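Side-chain contacts in beta-galactosidase (Bacteroides thetaiotaomicron, PDB 5MUJ), which probably hydrolyses arabinofuranosyl linkages in plant pectin, and binds an oligosaccharide from side chain B of rhamnogalacturonan II: residues S289-E292 and Y297-F300; D319-S324 and L330-S335; V78-T83 and L110-G115; E154-G157 and V161-P164; V210-D215 and A220-F225. One frame throughout, in Å; residues are numbered along the deposited sequence.

Contact 1. Residues S289-E292 and Y297-F300; sequences SAFE and YKAF
Phe300 lays one ring face over the carbonyl oxygen of Ser289 where the antiparallel hairpin of strands 282-290 and 299-306, part of one propeller blade, opens into its loop. With chi1 at 58°, CG sits between the backbone N and the carbonyl carbon, folding the ring back over the partner strand until CZ lies 3.5 Å from Ser289 CB. Glu292 approaches differently: its CB meets the ring edge in plane, 3.8 Å from Phe300 CE1, while its carboxylate, turned 80° from the ring, bonds to Ser294. A leucine in place of Phe300 would probably leave Ser289 CB and Glu292 CB without this flat surface and open a gap beside the turn. On the other sheet face Ala290 CB and Ala299 CB touch at 3.7 Å. Ala290 CB also sits over the rim of the Phe291 ring, and the Lys298 and Phe291 side chains cross at about a right angle, Lys298 CD 4.1 Å from Phe291 CD1. Phe291 touches the bound galactose and arabinose, making this turn part of the glycan pocket. Phe291 N donates to Lys298 O at 2.9 Å; beyond it, one water donates to both Glu292 O and Tyr297 O, the latter at 2.7 Å.

Contact 2. Residues D319-S324 and L330-S335; sequences DLIIPS and LFAHKS. With RAM (alpha-L-rhamnopyranose), chain B.
Lys334 NZ is gripped from two quarters: it donates to O3 of the bound rhamnose at 2.6 Å and forms a salt bridge with Asp61. It belongs to strand 331-340 of the propeller blade that joins the two ends of the chain, and the same strand meets loop 319-324 on its other flank. Beyond CG the lysine is fully extended, which carries the ammonium out to the sugar. Next to it, His333 NE2 and rhamnose O4 share a straight hydrogen bond of 2.8 Å, the sugar lying at the imidazole edge. The ring is clamped flat, with Phe331 CB 3.5 Å above its centre on one face and Lys334 CG over the other. Its ND1 is bonded to Cys349 O, so both nitrogens help fix the rotation, and Phe288 adds an edge-to-face ring contact. A leucine at His333 would probably leave rhamnose O4 and Cys349 O without their imidazole partner and loosen the fit between Phe331 and Lys334. Phe331 offers a ring face to the sugar methyl C6, while Leu330 CG sits over the centre of the opposite face; these two residues both face Val351 in a classic beta bulge. Toward the loop the contact is van der Waals packing, with no hydrogen bond between the segments. Ala332 CB fits against Ile321 CG2 at 3.7 Å and the Ile322-Pro323 peptide, 3.6 Å from Pro323 N. Farther along, Pro323 CG rests 3.6 Å from Leu330 O.

Contact 3. Residues V78-T83 and L110-G115; sequences VYNGKT and LSYRDG
Asn80 and Tyr112 reach toward each other from opposite directions at the surface of a propeller blade, joining the hairpin loop after strand 71-79 to the chain that leaves strand 104-110 for the next blade. From CB, the asparagine side chain heads for the tyrosine; with chi1 at 62° its CG stands between the backbone N and the carbonyl carbon, 3.3 Å from Tyr112 OH. The hydroxyl stands over the face of the amide, nearer OD1 than ND2. OD1 comes to 3.1 Å from Tyr112 OH and also accepts a hydrogen bond from Arg88 N, while ND2 lies 3.4 Å from the same OH at an angle too poor for a bond. The amide and ring planes stand 37° apart, and ND2 comes to the ring obliquely, 4.2 Å from CZ. Tyr112 OH has a partner of its own in Gly89 O, so both polar ends are tied to the same short piece of chain, residues 88 and 89, which precedes strand 90-97. The contact is small, a meeting of two polar ends beside a shared backbone. Within segment 78-83 the turn is closed by Tyr79, whose ring carries Gly81 N 3.5 Å above one face, near the rim. A side chain at Gly81 would run into the tyrosine hydroxyl. That hydroxyl is also bonded to Gly87 N, and Tyr79 OH donates to Thr83 O at 2.7 Å.

Contact 4. Residues E154-G157 and V161-P164; sequences EGTG and VKAP. With RAM (alpha-L-rhamnopyranose), chain C.
The loop between strands 146-153 and 166-172 of one propeller blade contributes Val161 to the glycan pocket; it folds back so that segments 154-157 and 161-164 lie against each other. Two glycines make the close approach possible. Ala163 CB rests 3.7 Å from Gly155 CA, where a side chain on the glycine would clash with it. Gly157, with a positive phi of 75°, receives Val161 CG1 at 3.8 Å from its CA, and a side chain there would strike that methyl group. The valine divides its branches between two tasks: CG1 is turned inward to the glycine, whereas CG2, anti to the backbone N, approaches O2 of a bound rhamnose at 3.1 Å. Lys162 lies across Thr156 obliquely, its CB 3.4 Å from Thr156 O and its CG beside the threonine hydroxyl. Bends at chi2 and chi4 bring the ammonium back toward segment 154-157 instead of letting it run straight out. No direct hydrogen bond links the segments; water does the joining. Pro164 O accepts from two waters, one of them also bound by Glu154 N and the other by Gly155 N. Another water donates to Thr156 O at 2.7 Å and accepts from Lys162 N. Gln121 steadies the glycine side from outside, its NE2 bonded to both Gly155 O and Gly157 O. At the tip of the lysine, a further water lies 2.8 Å from Lys162 NZ and 2.6 Å from Thr156 OG1.

Contact 5. Residues V210-D215 and A220-F225; sequences VYWDKD and APFVMF
Strands 210-212 and 222-225 run antiparallel as a beta hairpin within one propeller blade, their axes approaching to 4.5 Å with 149° between their directions. Tyr211 and Val223 form the hydrogen-bonded pair: Tyr211 N donates to Val223 O at 2.8 Å, and Val223 N returns a bond to Tyr211 O. Val210-Met224 and Trp212-Phe222 are the non-hydrogen-bonded pairs that flank it. Past the last of these, Asp213 N donates to Pro221 O at 2.7 Å and carries the pairing into the turn.

On the face bearing Val210, Phe222 and Met224, the valine splits its methyls. CG1 meets Phe222 CB, while CG2 lies 3.9 Å from CE of Met224, a selenomethionine in this crystal, whose bend at chi3 brings CE back to it. Trp212, with CG anti to its N (chi1 174°), reaches Phe222 obliquely, the planes 48° apart and Trp212 CD1 4.0 Å from Phe222 CE1. Phe222 also meets the ring of Tyr142 edge-to-face, and so joins the hairpin to a loop of the preceding blade.

The other face carries Tyr211 and Val223. The tyrosine crosses Phe225 at about a right angle, with Tyr211 CD2 4.1 Å from Phe225 CD1, and its hydroxyl is bonded to Ile276 N on strand 270-279. Val223 CG2 packs against Asp213 CB. The aspartate end is held at the turn: OD2 takes a bond from Thr217 N, and a water donates to Asp213 OD2 at 2.6 Å and to Ala220 O.

Overall arrangement
Five four-stranded antiparallel sheets make this chain a five-bladed beta-propeller, and each contact involves a strand or loop of a different blade. In chain order they run contact 3, 4, 5, 1, 2, each closing before the next opens. Contacts 1 and 2, centres 8 Å apart, touch directly, Tyr297 OH probably bonding to Asp319 OD2. Contacts 3 and 4, 11 Å apart between centres, meet where Tyr79 packs on Gly157. Contact 5 stands alone, its centre 28 to 30 Å from the others and across the chain's centre from contacts 1 and 2. Residues of contacts 1, 2 and 4 line the glycan pocket, so separate blades contribute to one glycan pocket.

Contact 1. Residues S289-E292 and Y297-F300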
# COMPACT_ATOMS: atom_id res chain seq x y z
N SER A 289 -6.81 8.60 -1.03
CA SER A 289 -7.80 8.89 -2.03
C SER A 289 -7.22 9.86 -3.04
O SER A 289 -6.33 10.65 -2.72
CB SER A 289 -9.05 9.46 -1.38
OG SER A 289 -10.12 9.52 -2.33
N ALA A 290 -7.67 9.77 -4.27
CA ALA A 290 -7.29 10.71 -5.33
C ALA A 290 -8.52 11.09 -6.11
O ALA A 290 -9.47 10.26 -6.23
CB ALA A 290 -6.22 10.16 -6.26
N PHE A 291 -8.51 12.29 -6.68
CA PHE A 291 -9.61 12.78 -7.55
C PHE A 291 -10.94 12.72 -6.81
O PHE A 291 -11.99 12.37 -7.38
CB PHE A 291 -9.64 12.02 -8.88
CG PHE A 291 -8.29 11.89 -9.50
CD1 PHE A 291 -7.54 13.03 -9.78
CD2 PHE A 291 -7.71 10.63 -9.70
CE1 PHE A 291 -6.25 12.92 -10.30
CE2 PHE A 291 -6.43 10.52 -10.21
CZ PHE A 291 -5.69 11.67 -10.50
N GLU A 292 -10.89 13.07 -5.52
CA GLU A 292 -12.07 13.27 -4.69
C GLU A 292 -12.56 14.72 -4.89
O GLU A 292 -11.83 15.66 -4.64
CB GLU A 292 -11.69 13.01 -3.22
CG GLU A 292 -12.67 13.40 -2.15
CD GLU A 292 -14.10 13.00 -2.45
OE1 GLU A 292 -14.34 11.82 -2.75
OE2 GLU A 292 -14.98 13.87 -2.36
N TYR A 297 -6.86 19.51 -3.37
CA TYR A 297 -5.62 18.88 -3.80
C TYR A 297 -5.97 17.51 -4.33
O TYR A 297 -7.01 16.93 -3.94
CB TYR A 297 -4.62 18.78 -2.67
CG TYR A 297 -5.26 18.57 -1.32
CD1 TYR A 297 -5.69 17.33 -0.91
CD2 TYR A 297 -5.54 19.65 -0.50
CE1 TYR A 297 -6.31 17.15 0.33
CE2 TYR A 297 -6.14 19.48 0.74
CZ TYR A 297 -6.53 18.25 1.16
OH TYR A 297 -7.11 18.09 2.39
N LYS A 298 -5.11 17.00 -5.21
CA LYS A 298 -5.48 15.83 -6.06
C LYS A 298 -5.34 14.44 -5.44
O LYS A 298 -5.97 13.49 -5.92
CB LYS A 298 -4.68 15.86 -7.35
CG LYS A 298 -5.04 17.05 -8.26
CD LYS A 298 -6.32 16.86 -9.08
CE LYS A 298 -6.56 18.10 -9.94
NZ LYS A 298 -8.00 18.46 -10.06
N ALA A 299 -4.46 14.30 -4.45
CA ALA A 299 -4.35 13.06 -3.68
C ALA A 299 -3.80 13.27 -2.28
O ALA A 299 -2.98 14.15 -2.06
CB ALA A 299 -3.52 12.01 -4.43
N PHE A 300 -4.26 12.44 -1.36
CA PHE A 300 -4.06 12.65 0.07
C PHE A 300 -4.28 11.39 0.87
O PHE A 300 -4.87 10.43 0.33
CB PHE A 300 -5.00 13.74 0.58
CG PHE A 300 -6.49 13.41 0.32
CD1 PHE A 300 -7.12 13.69 -0.92
CD2 PHE A 300 -7.23 12.79 1.30
CE1 PHE A 300 -8.48 13.36 -1.16
CE2 PHE A 300 -8.58 12.46 1.06
CZ PHE A 300 -9.18 12.75 -0.16
O HOH W 1 -8.92 15.11 -4.39

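Contact 2. Residues D319-S324 and L330-S335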
# COMPACT_ATOMS: atom_id res chain seq x y z
N ASP A 319 -7.30 16.06 6.70
CA ASP A 319 -6.61 14.89 6.16
C ASP A 319 -5.24 14.77 6.85
O ASP A 319 -4.64 15.76 7.21
CB ASP A 319 -6.43 15.08 4.69
CG ASP A 319 -7.76 14.94 3.94
OD1 ASP A 319 -8.55 14.06 4.33
OD2 ASP A 319 -7.97 15.70 2.99
N LEU A 320 -4.75 13.55 6.93
CA LEU A 320 -3.48 13.28 7.65
C LEU A 320 -2.27 13.78 6.90
O LEU A 320 -1.33 14.32 7.52
CB LEU A 320 -3.34 11.78 7.86
CG LEU A 320 -4.31 11.09 8.81
CD1 LEU A 320 -3.98 9.61 8.96
CD2 LEU A 320 -4.33 11.77 10.17
N ILE A 321 -2.22 13.53 5.60
CA ILE A 321 -1.11 13.92 4.73
C ILE A 321 -1.68 14.57 3.50
O ILE A 321 -2.54 13.95 2.83
CB ILE A 321 -0.24 12.72 4.26
CG1 ILE A 321 0.25 11.91 5.45
CG2 ILE A 321 0.92 13.18 3.38
CD1 ILE A 321 1.36 12.57 6.31
N ILE A 322 -1.25 15.78 3.19
CA ILE A 322 -1.67 16.50 2.00
C ILE A 322 -0.49 17.13 1.32
O ILE A 322 0.55 17.39 2.00
CB ILE A 322 -2.75 17.59 2.31
CG1 ILE A 322 -2.17 18.82 3.06
CG2 ILE A 322 -3.92 16.99 3.09
CD1 ILE A 322 -3.18 19.93 3.28
N PRO A 323 -0.59 17.47 0.02
CA PRO A 323 0.46 18.25 -0.67
C PRO A 323 0.69 19.58 0.03
O PRO A 323 -0.26 20.31 0.30
CB PRO A 323 -0.13 18.49 -2.07
CG PRO A 323 -0.99 17.29 -2.29
CD PRO A 323 -1.59 16.98 -0.95
N SER A 324 1.96 19.88 0.33
CA SER A 324 2.29 21.12 1.04
C SER A 324 3.75 21.59 0.85
O SER A 324 4.06 22.72 1.15
CB SER A 324 1.94 20.96 2.51
OG SER A 324 3.05 20.36 3.21
N LEU A 330 2.06 17.69 -5.88
CA LEU A 330 0.98 17.15 -6.71
C LEU A 330 0.18 16.09 -5.95
O LEU A 330 -1.04 16.24 -5.78
CB LEU A 330 1.54 16.60 -8.02
CG LEU A 330 0.49 16.03 -8.99
CD1 LEU A 330 -0.53 17.09 -9.39
CD2 LEU A 330 1.15 15.43 -10.22
N PHE A 331 0.86 15.02 -5.52
CA PHE A 331 0.25 13.95 -4.76
C PHE A 331 1.05 13.73 -3.47
O PHE A 331 2.29 13.71 -3.50
CB PHE A 331 0.24 12.60 -5.51
CG PHE A 331 -0.39 12.60 -6.89
CD1 PHE A 331 -1.57 13.28 -7.13
CD2 PHE A 331 0.16 11.84 -7.93
CE1 PHE A 331 -2.16 13.24 -8.39
CE2 PHE A 331 -0.42 11.82 -9.19
CZ PHE A 331 -1.58 12.52 -9.40
N ALA A 332 0.36 13.57 -2.34
CA ALA A 332 1.04 13.16 -1.08
C ALA A 332 0.16 12.08 -0.49
O ALA A 332 -0.87 12.36 0.10
CB ALA A 332 1.21 14.32 -0.09
N HIS A 333 0.53 10.83 -0.74
CA HIS A 333 -0.45 9.76 -0.75
C HIS A 333 0.15 8.36 -0.67
O HIS A 333 1.25 8.09 -1.15
CB HIS A 333 -1.36 9.90 -2.00
CG HIS A 333 -0.72 9.52 -3.30
ND1 HIS A 333 0.62 9.55 -3.54
CD2 HIS A 333 -1.28 9.05 -4.44
CE1 HIS A 333 0.87 9.16 -4.78
NE2 HIS A 333 -0.28 8.85 -5.35
N LYS A 334 -0.68 7.45 -0.14
CA LYS A 334 -0.37 6.04 0.11
C LYS A 334 0.31 5.98 1.44
O LYS A 334 1.03 6.92 1.76
CB LYS A 334 0.38 5.38 -1.04
CG LYS A 334 -0.27 5.64 -2.39
CD LYS A 334 0.40 4.84 -3.47
CE LYS A 334 -0.23 5.14 -4.82
NZ LYS A 334 0.46 4.37 -5.87
N SER A 335 -0.03 5.01 2.28
CA SER A 335 0.42 4.99 3.69
C SER A 335 1.10 3.72 4.12
O SER A 335 0.74 2.61 3.75
CB SER A 335 -0.78 5.19 4.62
OG SER A 335 -1.45 6.41 4.34
C1 RAM B . -3.01 5.97 -10.18
C2 RAM B . -2.02 5.13 -9.40
C3 RAM B . -0.84 6.02 -9.03
C4 RAM B . -1.37 7.20 -8.22
C5 RAM B . -2.50 8.01 -8.89
C6 RAM B . -3.25 8.88 -7.89
O2 RAM B . -2.69 4.61 -8.23
O3 RAM B . 0.16 5.31 -8.29
O4 RAM B . -0.31 8.12 -8.02
O5 RAM B . -3.45 7.24 -9.66

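Contact 3. Residues V78-T83 and L110-G115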
# COMPACT_ATOMS: atom_id res chain seq x y z
N VAL A 78 9.65 -0.10 -7.78
CA VAL A 78 10.31 0.77 -8.71
C VAL A 78 9.65 0.55 -10.11
O VAL A 78 9.49 -0.59 -10.60
CB VAL A 78 11.81 0.44 -8.82
CG1 VAL A 78 12.45 1.19 -9.97
CG2 VAL A 78 12.54 0.76 -7.50
N TYR A 79 9.30 1.64 -10.74
CA TYR A 79 8.89 1.66 -12.17
C TYR A 79 10.02 2.33 -12.92
O TYR A 79 10.48 3.41 -12.50
CB TYR A 79 7.58 2.44 -12.35
CG TYR A 79 7.27 2.74 -13.79
CD1 TYR A 79 6.84 1.72 -14.65
CD2 TYR A 79 7.42 4.00 -14.31
CE1 TYR A 79 6.61 1.97 -15.98
CE2 TYR A 79 7.16 4.27 -15.65
CZ TYR A 79 6.75 3.24 -16.48
OH TYR A 79 6.45 3.44 -17.80
N ASN A 80 10.52 1.69 -13.97
CA ASN A 80 11.78 2.12 -14.62
C ASN A 80 11.54 2.90 -15.90
O ASN A 80 12.15 2.63 -16.95
CB ASN A 80 12.73 0.95 -14.85
CG ASN A 80 12.15 -0.10 -15.79
OD1 ASN A 80 10.94 -0.17 -16.00
ND2 ASN A 80 13.01 -0.94 -16.32
N GLY A 81 10.68 3.89 -15.78
CA GLY A 81 10.35 4.79 -16.88
C GLY A 81 10.06 6.18 -16.34
O GLY A 81 9.76 6.33 -15.16
N LYS A 82 10.13 7.18 -17.22
CA LYS A 82 9.66 8.56 -16.94
C LYS A 82 8.18 8.81 -17.23
O LYS A 82 7.54 9.63 -16.56
CB LYS A 82 10.48 9.57 -17.76
CG LYS A 82 10.19 11.02 -17.42
CD LYS A 82 11.16 11.99 -18.07
CE LYS A 82 10.87 13.41 -17.60
NZ LYS A 82 9.64 13.98 -18.20
N THR A 83 7.68 8.14 -18.25
CA THR A 83 6.33 8.35 -18.77
C THR A 83 5.48 7.10 -18.52
O THR A 83 5.94 6.11 -17.94
CB THR A 83 6.34 8.66 -20.29
OG1 THR A 83 6.59 7.46 -21.04
CG2 THR A 83 7.38 9.72 -20.65
N LEU A 110 11.71 -8.99 -5.75
CA LEU A 110 10.75 -9.51 -6.80
C LEU A 110 11.16 -8.86 -8.10
O LEU A 110 11.00 -7.64 -8.28
CB LEU A 110 9.28 -9.19 -6.49
CG LEU A 110 8.38 -9.98 -5.58
CD1 LEU A 110 6.93 -9.62 -5.95
CD2 LEU A 110 8.54 -11.48 -5.66
N SER A 111 11.72 -9.67 -9.00
CA SER A 111 12.32 -9.18 -10.23
C SER A 111 11.44 -9.60 -11.42
O SER A 111 10.67 -10.53 -11.30
CB SER A 111 13.69 -9.82 -10.39
OG SER A 111 14.48 -9.63 -9.23
N TYR A 112 11.65 -8.95 -12.56
CA TYR A 112 10.98 -9.34 -13.80
C TYR A 112 11.22 -10.82 -14.02
O TYR A 112 12.35 -11.30 -13.98
CB TYR A 112 11.49 -8.57 -15.02
CG TYR A 112 11.30 -7.08 -14.96
CD1 TYR A 112 10.04 -6.51 -14.86
CD2 TYR A 112 12.42 -6.23 -14.98
CE1 TYR A 112 9.90 -5.14 -14.76
CE2 TYR A 112 12.29 -4.86 -14.89
CZ TYR A 112 11.02 -4.31 -14.81
OH TYR A 112 10.85 -2.96 -14.72
N ARG A 113 10.12 -11.53 -14.29
CA ARG A 113 10.12 -12.95 -14.29
C ARG A 113 9.75 -13.48 -15.70
O ARG A 113 8.56 -13.77 -16.03
CB ARG A 113 9.24 -13.47 -13.16
CG ARG A 113 9.27 -14.97 -13.12
CD ARG A 113 8.69 -15.58 -11.89
NE ARG A 113 7.21 -15.51 -11.90
CZ ARG A 113 6.42 -16.45 -11.36
NH1 ARG A 113 6.91 -17.59 -10.84
NH2 ARG A 113 5.10 -16.25 -11.35
N ASP A 114 10.77 -13.59 -16.55
CA ASP A 114 10.57 -13.94 -17.98
C ASP A 114 9.88 -15.29 -18.16
O ASP A 114 10.21 -16.27 -17.47
CB ASP A 114 11.92 -13.98 -18.73
CG ASP A 114 12.51 -12.60 -18.94
OD1 ASP A 114 11.77 -11.63 -19.22
OD2 ASP A 114 13.74 -12.47 -18.82
N GLY A 115 8.90 -15.35 -19.08
CA GLY A 115 8.19 -16.58 -19.37
C GLY A 115 7.01 -16.91 -18.47
O GLY A 115 6.40 -17.98 -18.64

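Contact 4. Residues E154-G157 and V161-P164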
# COMPACT_ATOMS: atom_id res chain seq x y z
N GLU A 154 1.43 -8.91 -17.30
CA GLU A 154 2.28 -9.10 -18.44
C GLU A 154 2.40 -7.87 -19.34
O GLU A 154 3.19 -7.88 -20.27
CB GLU A 154 1.86 -10.34 -19.26
CG GLU A 154 0.48 -10.32 -19.89
CD GLU A 154 0.19 -11.59 -20.65
OE1 GLU A 154 0.76 -12.66 -20.33
OE2 GLU A 154 -0.62 -11.52 -21.60
N GLY A 155 1.65 -6.80 -19.06
CA GLY A 155 1.75 -5.57 -19.84
C GLY A 155 2.91 -4.70 -19.40
O GLY A 155 3.29 -4.70 -18.23
N THR A 156 3.49 -3.98 -20.35
CA THR A 156 4.56 -3.04 -20.02
C THR A 156 3.92 -1.71 -19.65
O THR A 156 2.67 -1.59 -19.59
CB THR A 156 5.58 -2.90 -21.17
OG1 THR A 156 4.91 -2.40 -22.33
CG2 THR A 156 6.24 -4.23 -21.49
N GLY A 157 4.74 -0.68 -19.49
CA GLY A 157 4.25 0.61 -19.06
C GLY A 157 3.91 0.69 -17.59
O GLY A 157 4.26 -0.20 -16.76
N VAL A 161 -1.75 0.21 -17.93
CA VAL A 161 -1.91 0.90 -19.22
C VAL A 161 -1.93 -0.03 -20.47
O VAL A 161 -2.63 0.28 -21.44
CB VAL A 161 -0.84 2.02 -19.38
CG1 VAL A 161 0.56 1.45 -19.55
CG2 VAL A 161 -1.17 2.96 -20.54
N LYS A 162 -1.15 -1.11 -20.46
CA LYS A 162 -1.10 -2.08 -21.60
C LYS A 162 -1.89 -3.37 -21.39
O LYS A 162 -2.26 -4.04 -22.37
CB LYS A 162 0.35 -2.42 -22.00
CG LYS A 162 1.14 -1.29 -22.67
CD LYS A 162 0.44 -0.55 -23.81
CE LYS A 162 1.14 0.75 -24.16
NZ LYS A 162 2.58 0.58 -24.52
N ALA A 163 -2.15 -3.72 -20.14
CA ALA A 163 -2.82 -4.96 -19.79
C ALA A 163 -3.24 -4.89 -18.34
O ALA A 163 -2.64 -4.16 -17.56
CB ALA A 163 -1.91 -6.18 -20.02
N PRO A 164 -4.22 -5.69 -17.93
CA PRO A 164 -4.67 -5.66 -16.55
C PRO A 164 -3.66 -6.21 -15.53
O PRO A 164 -2.68 -6.90 -15.88
CB PRO A 164 -5.99 -6.47 -16.57
CG PRO A 164 -5.88 -7.33 -17.76
CD PRO A 164 -5.11 -6.52 -18.77
C1 RAM C . -4.82 5.03 -23.32
C2 RAM C . -4.01 4.80 -22.08
C3 RAM C . -4.71 5.36 -20.86
C4 RAM C . -6.11 4.76 -20.75
C5 RAM C . -6.92 4.85 -22.05
C6 RAM C . -8.14 3.93 -22.04
O2 RAM C . -3.88 3.38 -21.98
O3 RAM C . -3.90 5.04 -19.72
O4 RAM C . -6.55 5.75 -19.82
O5 RAM C . -6.14 4.48 -23.19
O HOH W 2 -1.53 -9.06 -17.27
O HOH W 3 0.13 -5.73 -16.84
O HOH W 4 0.36 -2.59 -18.54
O HOH W 5 4.59 0.18 -22.56

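Contact 5. Residues V210-D215 and A220-F225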
# COMPACT_ATOMS: atom_id res chain seq x y z
N VAL A 210 -2.54 -9.08 2.98
CA VAL A 210 -3.19 -10.17 3.70
C VAL A 210 -2.83 -10.11 5.17
O VAL A 210 -1.64 -10.02 5.54
CB VAL A 210 -2.80 -11.54 3.10
CG1 VAL A 210 -3.36 -12.70 3.93
CG2 VAL A 210 -3.23 -11.60 1.65
N TYR A 211 -3.85 -10.17 6.02
CA TYR A 211 -3.71 -10.16 7.48
C TYR A 211 -4.01 -11.54 8.07
O TYR A 211 -4.86 -12.24 7.54
CB TYR A 211 -4.67 -9.10 8.06
CG TYR A 211 -4.34 -7.70 7.56
CD1 TYR A 211 -3.24 -7.01 8.10
CD2 TYR A 211 -5.09 -7.07 6.58
CE1 TYR A 211 -2.89 -5.75 7.64
CE2 TYR A 211 -4.75 -5.81 6.11
CZ TYR A 211 -3.66 -5.14 6.65
OH TYR A 211 -3.35 -3.89 6.17
N TRP A 212 -3.32 -11.91 9.16
CA TRP A 212 -3.66 -13.09 9.96
C TRP A 212 -4.66 -12.63 11.03
O TRP A 212 -4.32 -11.85 11.88
CB TRP A 212 -2.43 -13.74 10.63
CG TRP A 212 -2.81 -14.85 11.56
CD1 TRP A 212 -3.59 -15.93 11.27
CD2 TRP A 212 -2.44 -14.98 12.95
NE1 TRP A 212 -3.72 -16.73 12.38
CE2 TRP A 212 -3.03 -16.17 13.43
CE3 TRP A 212 -1.67 -14.20 13.83
CZ2 TRP A 212 -2.87 -16.61 14.76
CZ3 TRP A 212 -1.51 -14.64 15.15
CH2 TRP A 212 -2.11 -15.83 15.60
N ASP A 213 -5.92 -13.06 10.92
CA ASP A 213 -6.95 -12.74 11.90
C ASP A 213 -7.11 -13.93 12.83
O ASP A 213 -7.80 -14.88 12.50
CB ASP A 213 -8.28 -12.40 11.19
CG ASP A 213 -9.39 -12.03 12.17
OD1 ASP A 213 -9.12 -11.91 13.40
OD2 ASP A 213 -10.54 -11.89 11.71
N LYS A 214 -6.46 -13.89 13.98
CA LYS A 214 -6.56 -14.96 14.98
C LYS A 214 -8.01 -15.24 15.38
O LYS A 214 -8.42 -16.40 15.55
CB LYS A 214 -5.75 -14.60 16.24
N ASP A 215 -8.79 -14.17 15.49
CA ASP A 215 -10.17 -14.28 15.92
C ASP A 215 -11.16 -14.79 14.85
O ASP A 215 -12.31 -15.03 15.18
CB ASP A 215 -10.61 -12.94 16.53
CG ASP A 215 -9.82 -12.60 17.78
OD1 ASP A 215 -9.69 -13.47 18.66
OD2 ASP A 215 -9.29 -11.47 17.88
N ALA A 220 -12.52 -16.87 8.53
CA ALA A 220 -11.29 -17.36 7.93
C ALA A 220 -10.10 -16.73 8.65
O ALA A 220 -10.19 -15.56 9.09
CB ALA A 220 -11.24 -16.99 6.48
N PRO A 221 -8.98 -17.47 8.75
CA PRO A 221 -7.79 -16.89 9.38
C PRO A 221 -7.07 -15.85 8.52
O PRO A 221 -6.34 -15.02 9.09
CB PRO A 221 -6.90 -18.11 9.61
CG PRO A 221 -7.24 -19.04 8.51
CD PRO A 221 -8.74 -18.88 8.39
N PHE A 222 -7.24 -15.90 7.19
CA PHE A 222 -6.50 -14.97 6.31
C PHE A 222 -7.47 -14.02 5.62
O PHE A 222 -8.38 -14.45 4.91
CB PHE A 222 -5.60 -15.73 5.32
CG PHE A 222 -4.57 -16.60 6.01
CD1 PHE A 222 -3.58 -16.02 6.82
CD2 PHE A 222 -4.60 -17.97 5.86
CE1 PHE A 222 -2.65 -16.82 7.47
CE2 PHE A 222 -3.67 -18.76 6.50
CZ PHE A 222 -2.70 -18.20 7.30
N VAL A 223 -7.26 -12.74 5.86
CA VAL A 223 -8.12 -11.69 5.36
C VAL A 223 -7.38 -10.73 4.49
O VAL A 223 -6.49 -10.08 4.98
CB VAL A 223 -8.77 -10.90 6.54
CG1 VAL A 223 -9.64 -9.76 6.03
CG2 VAL A 223 -9.55 -11.82 7.48
N MSE A 224 -7.73 -10.63 3.23
CA MSE A 224 -7.11 -9.76 2.30
C MSE A 224 -7.89 -8.51 2.07
O MSE A 224 -9.06 -8.59 1.82
CB MSE A 224 -6.90 -10.50 0.98
CG MSE A 224 -6.29 -9.55 0.02
SE MSE A 224 -6.26 -10.27 -1.84
CE MSE A 224 -5.25 -11.94 -1.62
N PHE A 225 -7.26 -7.34 2.20
CA PHE A 225 -7.82 -6.08 1.91
C PHE A 225 -7.13 -5.64 0.61
O PHE A 225 -5.97 -5.65 0.45
CB PHE A 225 -7.66 -4.97 3.02
CG PHE A 225 -8.70 -5.01 4.08
CD1 PHE A 225 -8.68 -5.98 5.02
CD2 PHE A 225 -9.77 -4.11 4.11
CE1 PHE A 225 -9.62 -6.06 5.97
CE2 PHE A 225 -10.75 -4.21 5.09
CZ PHE A 225 -10.64 -5.16 6.05
O HOH W 6 -11.52 -13.21 9.68